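Local structure of putative transcriptional regulator (Listeria innocua, 3LWF) at residues A[91-95]-A[96-100]. The protein probably binds DNA as a transcriptional regulator of the Rrf2 family. Numbering follows the deposited sequence.
Sequences EKITA and GDIIR
T94 and D97 grip each other through two reciprocal hydrogen bonds, a capping box at the N-terminus of helix 95-102. T94, the N-cap, takes the amide of D97 on its hydroxyl, D97 N to T94 OG1 2.9 Å and close to straight. In return the D97 carboxylate reaches back to the residue before the helix, and its OD2 accepts from T94 N at 2.8 Å, with an N-H...O angle of 173°. That amide arrives from above the carboxylate plane, 42° out of it. With T94 chi1 at 70°, OG1 is turned in over the first turn, where the D97 amide finds it. A water donates to both D97 OD2 (2.6 Å) and K92 O, tying the carboxylate further back along the loop.

Backbone bonding begins with a weak link from I98 N to T94 O (3.4 Å), then becomes regular with I99 N to A95 O at 2.9 Å.

I93, just before the N-cap, and I98, four residues beyond it, touch through CG2 and CD1 at 3.8 Å: a hydrophobic staple beside the box. I93 also touches L139 of helix 139-144.

Two donors thus meet a carboxylate oxygen and a third a hydroxyl. The T94 hydroxyl satisfies D97 N before regular helical bonding sets in, and the carboxylate charge would probably also be favoured by the helix dipole.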
loop_
_atom_site.group_PDB
_atom_site.type_symbol
_atom_site.label_atom_id
_atom_site.label_comp_id
_atom_site.label_asym_id
_atom_site.label_seq_id
_atom_site.Cartn_x
_atom_site.Cartn_y
_atom_site.Cartn_z
ATOM N N GLU A 91 -5.515 -20.124 12.741
ATOM C CA GLU A 91 -5.351 -19.017 13.667
ATOM C C GLU A 91 -3.882 -18.616 13.781
ATOM O O GLU A 91 -3.581 -17.595 14.379
ATOM C CB GLU A 91 -5.848 -19.399 15.075
ATOM C CG GLU A 91 -7.308 -19.881 15.187
ATOM C CD GLU A 91 -8.313 -18.755 15.346
ATOM O OE1 GLU A 91 -7.896 -17.570 15.311
ATOM O OE2 GLU A 91 -9.522 -19.053 15.500
ATOM N N LYS A 92 -2.967 -19.420 13.253
ATOM C CA LYS A 92 -1.532 -19.077 13.296
ATOM C C LYS A 92 -0.919 -18.802 11.918
ATOM O O LYS A 92 0.049 -18.042 11.806
ATOM C CB LYS A 92 -0.734 -20.163 14.009
ATOM C CG LYS A 92 -1.158 -20.446 15.460
ATOM C CD LYS A 92 -0.157 -21.431 16.119
ATOM C CE LYS A 92 -0.636 -22.008 17.490
ATOM N NZ LYS A 92 -1.310 -23.357 17.374
ATOM N N ILE A 93 -1.492 -19.372 10.868
ATOM C CA ILE A 93 -1.019 -19.083 9.511
ATOM C C ILE A 93 -1.528 -17.698 9.036
ATOM O O ILE A 93 -2.729 -17.392 9.080
ATOM C CB ILE A 93 -1.444 -20.196 8.535
ATOM C CG1 ILE A 93 -0.794 -21.529 8.928
ATOM C CG2 ILE A 93 -1.104 -19.824 7.093
ATOM C CD1 ILE A 93 -1.491 -22.754 8.287
ATOM N N THR A 94 -0.602 -16.879 8.570
ATOM C CA THR A 94 -0.886 -15.506 8.156
ATOM C C THR A 94 -1.023 -15.295 6.648
ATOM O O THR A 94 -0.573 -16.098 5.820
ATOM C CB THR A 94 0.249 -14.608 8.603
ATOM O OG1 THR A 94 1.362 -14.938 7.814
ATOM C CG2 THR A 94 0.616 -14.804 10.126
ATOM N N ALA A 95 -1.619 -14.159 6.288
ATOM C CA ALA A 95 -1.741 -13.746 4.897
ATOM C C ALA A 95 -0.338 -13.559 4.315
ATOM O O ALA A 95 -0.069 -13.924 3.174
ATOM C CB ALA A 95 -2.587 -12.452 4.781
ATOM N N GLY A 96 0.576 -13.028 5.108
ATOM C CA GLY A 96 1.998 -12.943 4.689
ATOM C C GLY A 96 2.669 -14.263 4.312
ATOM O O GLY A 96 3.371 -14.344 3.272
ATOM N N ASP A 97 2.458 -15.290 5.151
ATOM C CA ASP A 97 2.914 -16.652 4.873
ATOM C C ASP A 97 2.574 -17.039 3.444
ATOM O O ASP A 97 3.430 -17.435 2.705
ATOM C CB ASP A 97 2.216 -17.688 5.811
ATOM C CG ASP A 97 2.732 -17.645 7.245
ATOM O OD1 ASP A 97 3.890 -17.265 7.409
ATOM O OD2 ASP A 97 1.986 -17.988 8.204
ATOM N N ILE A 98 1.298 -16.924 3.079
ATOM C CA ILE A 98 0.819 -17.362 1.809
ATOM C C ILE A 98 1.307 -16.456 0.661
ATOM O O ILE A 98 1.880 -16.944 -0.301
ATOM C CB ILE A 98 -0.737 -17.351 1.744
ATOM C CG1 ILE A 98 -1.428 -18.186 2.844
ATOM C CG2 ILE A 98 -1.189 -17.723 0.341
ATOM C CD1 ILE A 98 -0.750 -19.396 3.308
ATOM N N ILE A 99 1.066 -15.142 0.789
ATOM C CA ILE A 99 1.325 -14.179 -0.251
ATOM C C ILE A 99 2.819 -14.146 -0.565
ATOM O O ILE A 99 3.199 -14.202 -1.717
ATOM C CB ILE A 99 0.855 -12.743 0.166
ATOM C CG1 ILE A 99 -0.678 -12.631 0.304
ATOM C CG2 ILE A 99 1.391 -11.651 -0.787
ATOM C CD1 ILE A 99 -1.458 -12.916 -0.936
ATOM N N ARG A 100 3.677 -14.069 0.435
ATOM C CA ARG A 100 5.115 -13.987 0.130
ATOM C C ARG A 100 5.671 -15.313 -0.385
ATOM O O ARG A 100 6.720 -15.325 -1.036
ATOM C CB ARG A 100 5.917 -13.509 1.330
ATOM C CG ARG A 100 5.547 -12.105 1.792
ATOM C CD ARG A 100 6.716 -11.465 2.526
ATOM N NE ARG A 100 6.344 -10.253 3.248
ATOM C CZ ARG A 100 5.743 -10.238 4.430
ATOM N NH1 ARG A 100 5.403 -11.380 5.026
ATOM N NH2 ARG A 100 5.451 -9.083 5.013
HETATM O O HOH W 1 2.672 -17.931 10.714
#